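Local coordinates for putative DNA-binding protein (Bacteroides fragilis, PDB 3BS3) that probably binds DNA through a helix-turn-helix domain of the XRE family, at residues 13-18 / 41-46. Residues are numbered along the deposited sequence; the frame is centred on the assembly and turned at random.
Sequences NRIKVV and SRWCSN
N46 reads both backbone polar groups of N13 with its side-chain amide: N13 N gives an almost straight bond to an in-plane lone pair of N46 OD1 (2.9 Å), and N46 ND2 returns one to N13 O (3.1 Å). N46 leaves helix 37-44 with positive phi, in a Schellman motif. The N13 side chain runs past it in the opposite direction, the two amide planes 32° apart, and its ND2 donates to W43 O (2.9 Å). That carbonyl also takes the N-H of N46, from the other face of its plane. With chi1 at 77°, N13 CG sits between its own N and carbonyl carbon, and OD1 takes the I15 N-H in its carbonyl plane, an Asx turn. A water joins N13 OD1 and K16 N to C44 O. C44 SG, anti to its carbonyl carbon (chi1 -79°), packs on I15 CG2 (3.9 Å), while C44 CB and O meet K16 CB at the exposed rim. Q49 bonds to both N13 ND2 and N46 OD1, and L52 of the second subunit packs on N13. In this helix-turn-helix fold the contact joins the start of helix 15-21 to the end of helix 37-44; I15 CD1 meets W43 CE3 obliquely (4.0 Å), and both side chains continue against helices 26-33 and 52-62.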
ATOM      1  N   ASN A  13      -4.350  -0.348   7.805  1.00 25.75           N
ATOM      2  CA  ASN A  13      -3.140  -0.961   8.285  1.00 24.83           C
ATOM      3  C   ASN A  13      -3.202  -1.230   9.786  1.00 25.09           C
ATOM      4  O   ASN A  13      -4.016  -0.646  10.483  1.00 25.43           O
ATOM      5  CB  ASN A  13      -1.920  -0.108   7.907  1.00 24.89           C
ATOM      6  CG  ASN A  13      -1.759   1.117   8.797  1.00 24.55           C
ATOM      7  OD1 ASN A  13      -1.378   0.995   9.965  1.00 24.27           O
ATOM      8  ND2 ASN A  13      -2.017   2.306   8.236  1.00 25.01           N
ATOM      9  N   ARG A  14      -2.313  -2.101  10.240  1.00 24.45           N
ATOM     10  CA  ARG A  14      -2.235  -2.498  11.654  1.00 25.59           C
ATOM     11  C   ARG A  14      -0.962  -2.016  12.308  1.00 26.45           C
ATOM     12  O   ARG A  14      -0.527  -2.570  13.330  1.00 26.05           O
ATOM     13  CB  ARG A  14      -2.329  -4.033  11.779  1.00 25.09           C
ATOM     14  CG  ARG A  14      -3.554  -4.629  11.177  1.00 26.48           C
ATOM     15  CD  ARG A  14      -3.646  -6.118  11.466  1.00 24.90           C
ATOM     16  NE  ARG A  14      -3.807  -6.390  12.903  1.00 23.57           N
ATOM     17  CZ  ARG A  14      -2.880  -6.973  13.671  1.00 24.36           C
ATOM     18  NH1 ARG A  14      -1.696  -7.317  13.170  1.00 25.25           N
ATOM     19  NH2 ARG A  14      -3.128  -7.205  14.959  1.00 24.09           N
ATOM     20  N   ILE A  15      -0.337  -0.982  11.737  1.00 25.20           N
ATOM     21  CA  ILE A  15       0.966  -0.563  12.247  1.00 26.05           C
ATOM     22  C   ILE A  15       0.904  -0.166  13.720  1.00 25.68           C
ATOM     23  O   ILE A  15       1.804  -0.478  14.491  1.00 26.43           O
ATOM     24  CB  ILE A  15       1.587   0.565  11.362  1.00 25.29           C
ATOM     25  CG1 ILE A  15       1.892  -0.030   9.980  1.00 25.98           C
ATOM     26  CG2 ILE A  15       2.849   1.112  12.012  1.00 27.55           C
ATOM     27  CD1 ILE A  15       2.192   1.056   8.927  1.00 26.28           C
ATOM     28  N   LYS A  16      -0.165   0.505  14.149  1.00 25.20           N
ATOM     29  CA  LYS A  16      -0.221   0.936  15.546  0.50 25.61           C
ATOM     30  C   LYS A  16      -0.213  -0.267  16.497  1.00 25.39           C
ATOM     31  O   LYS A  16       0.486  -0.251  17.514  1.00 24.57           O
ATOM     32  CB  LYS A  16      -1.458   1.795  15.780  0.50 25.85           C
ATOM     33  CG  LYS A  16      -1.473   2.518  17.139  0.50 26.49           C
ATOM     34  CD  LYS A  16      -2.796   3.252  17.327  0.50 30.14           C
ATOM     35  CE  LYS A  16      -3.958   2.263  17.460  0.50 31.40           C
ATOM     36  NZ  LYS A  16      -4.103   1.668  18.842  0.50 33.62           N
ATOM     37  N   VAL A  17      -0.978  -1.307  16.157  1.00 25.62           N
ATOM     38  CA  VAL A  17      -1.077  -2.474  17.037  1.00 26.32           C
ATOM     39  C   VAL A  17       0.263  -3.200  17.063  1.00 27.02           C
ATOM     40  O   VAL A  17       0.764  -3.575  18.136  1.00 26.54           O
ATOM     41  CB  VAL A  17      -2.196  -3.433  16.585  1.00 26.94           C
ATOM     42  CG1 VAL A  17      -2.140  -4.743  17.387  1.00 27.01           C
ATOM     43  CG2 VAL A  17      -3.548  -2.736  16.777  1.00 27.11           C
ATOM     44  N   VAL A  18       0.841  -3.398  15.889  1.00 26.77           N
ATOM     45  CA  VAL A  18       2.105  -4.145  15.812  1.00 27.06           C
ATOM     46  C   VAL A  18       3.252  -3.380  16.497  1.00 27.33           C
ATOM     47  O   VAL A  18       4.079  -3.995  17.171  1.00 27.45           O
ATOM     48  CB  VAL A  18       2.438  -4.608  14.392  1.00 27.26           C
ATOM     49  CG1 VAL A  18       3.805  -5.339  14.380  1.00 28.88           C
ATOM     50  CG2 VAL A  18       1.311  -5.521  13.854  1.00 28.00           C
ATOM     51  N   SER A  41       2.728   8.764  12.401  1.00 26.30           N
ATOM     52  CA  SER A  41       1.561   8.911  13.267  0.50 26.45           C
ATOM     53  C   SER A  41       0.273   8.835  12.447  1.00 26.27           C
ATOM     54  O   SER A  41      -0.711   8.241  12.894  1.00 26.97           O
ATOM     55  CB  SER A  41       1.615  10.211  14.090  0.50 26.86           C
ATOM     56  OG  SER A  41       1.315  11.351  13.303  0.50 27.66           O
ATOM     57  N   ARG A  42       0.289   9.426  11.253  1.00 24.83           N
ATOM     58  CA  ARG A  42      -0.879   9.401  10.369  1.00 24.47           C
ATOM     59  C   ARG A  42      -1.143   7.991   9.822  1.00 24.81           C
ATOM     60  O   ARG A  42      -2.298   7.593   9.656  1.00 25.90           O
ATOM     61  CB  ARG A  42      -0.732  10.410   9.244  1.00 23.90           C
ATOM     62  CG  ARG A  42      -0.939  11.863   9.745  1.00 24.84           C
ATOM     63  CD  ARG A  42      -0.689  12.860   8.652  1.00 26.97           C
ATOM     64  NE  ARG A  42      -1.635  12.715   7.545  1.00 31.11           N
ATOM     65  CZ  ARG A  42      -2.877  13.203   7.527  1.00 33.14           C
ATOM     66  NH1 ARG A  42      -3.369  13.880   8.555  1.00 34.22           N
ATOM     67  NH2 ARG A  42      -3.640  13.009   6.460  1.00 35.41           N
ATOM     68  N   TRP A  43      -0.090   7.241   9.548  1.00 24.57           N
ATOM     69  CA  TRP A  43      -0.289   5.825   9.225  1.00 24.12           C
ATOM     70  C   TRP A  43      -0.903   5.111  10.433  1.00 24.85           C
ATOM     71  O   TRP A  43      -1.846   4.316  10.286  1.00 26.04           O
ATOM     72  CB  TRP A  43       1.030   5.127   8.883  1.00 24.69           C
ATOM     73  CG  TRP A  43       1.698   5.624   7.652  1.00 24.07           C
ATOM     74  CD1 TRP A  43       1.188   6.497   6.736  1.00 26.01           C
ATOM     75  CD2 TRP A  43       2.998   5.270   7.196  1.00 25.73           C
ATOM     76  NE1 TRP A  43       2.101   6.722   5.728  1.00 27.41           N
ATOM     77  CE2 TRP A  43       3.222   5.977   5.991  1.00 25.36           C
ATOM     78  CE3 TRP A  43       4.000   4.417   7.688  1.00 27.74           C
ATOM     79  CZ2 TRP A  43       4.419   5.872   5.264  1.00 26.51           C
ATOM     80  CZ3 TRP A  43       5.199   4.302   6.958  1.00 27.32           C
ATOM     81  CH2 TRP A  43       5.390   5.038   5.763  1.00 26.17           C
ATOM     82  N   CYS A  44      -0.383   5.398  11.634  1.00 25.45           N
ATOM     83  CA  CYS A  44      -0.839   4.662  12.834  1.00 26.34           C
ATOM     84  C   CYS A  44      -2.324   4.894  13.085  1.00 25.74           C
ATOM     85  O   CYS A  44      -3.064   3.969  13.474  1.00 25.57           O
ATOM     86  CB  CYS A  44      -0.034   5.051  14.069  1.00 27.60           C
ATOM     87  SG  CYS A  44       1.508   4.212  14.012  1.00 33.50           S
ATOM     88  N   SER A  45      -2.767   6.138  12.885  1.00 25.72           N
ATOM     89  CA  SER A  45      -4.163   6.487  13.085  1.00 25.72           C
ATOM     90  C   SER A  45      -5.030   6.150  11.867  1.00 25.90           C
ATOM     91  O   SER A  45      -6.231   6.399  11.864  1.00 25.30           O
ATOM     92  CB  SER A  45      -4.275   7.976  13.400  1.00 26.68           C
ATOM     93  OG  SER A  45      -3.899   8.732  12.266  1.00 27.73           O
ATOM     94  N   ASN A  46      -4.404   5.595  10.829  1.00 25.20           N
ATOM     95  CA  ASN A  46      -5.098   5.288   9.565  1.00 25.36           C
ATOM     96  C   ASN A  46      -5.715   6.511   8.873  1.00 25.10           C
ATOM     97  O   ASN A  46      -6.734   6.401   8.151  1.00 26.27           O
ATOM     98  CB  ASN A  46      -6.133   4.157   9.737  1.00 25.20           C
ATOM     99  CG  ASN A  46      -5.486   2.788   9.675  1.00 27.10           C
ATOM    100  OD1 ASN A  46      -5.091   2.326   8.605  1.00 26.09           O
ATOM    101  ND2 ASN A  46      -5.366   2.138  10.826  1.00 26.69           N
TER
HETATM  102  O   HOH W   1      -2.424   1.448  12.514  1.00 20.03           O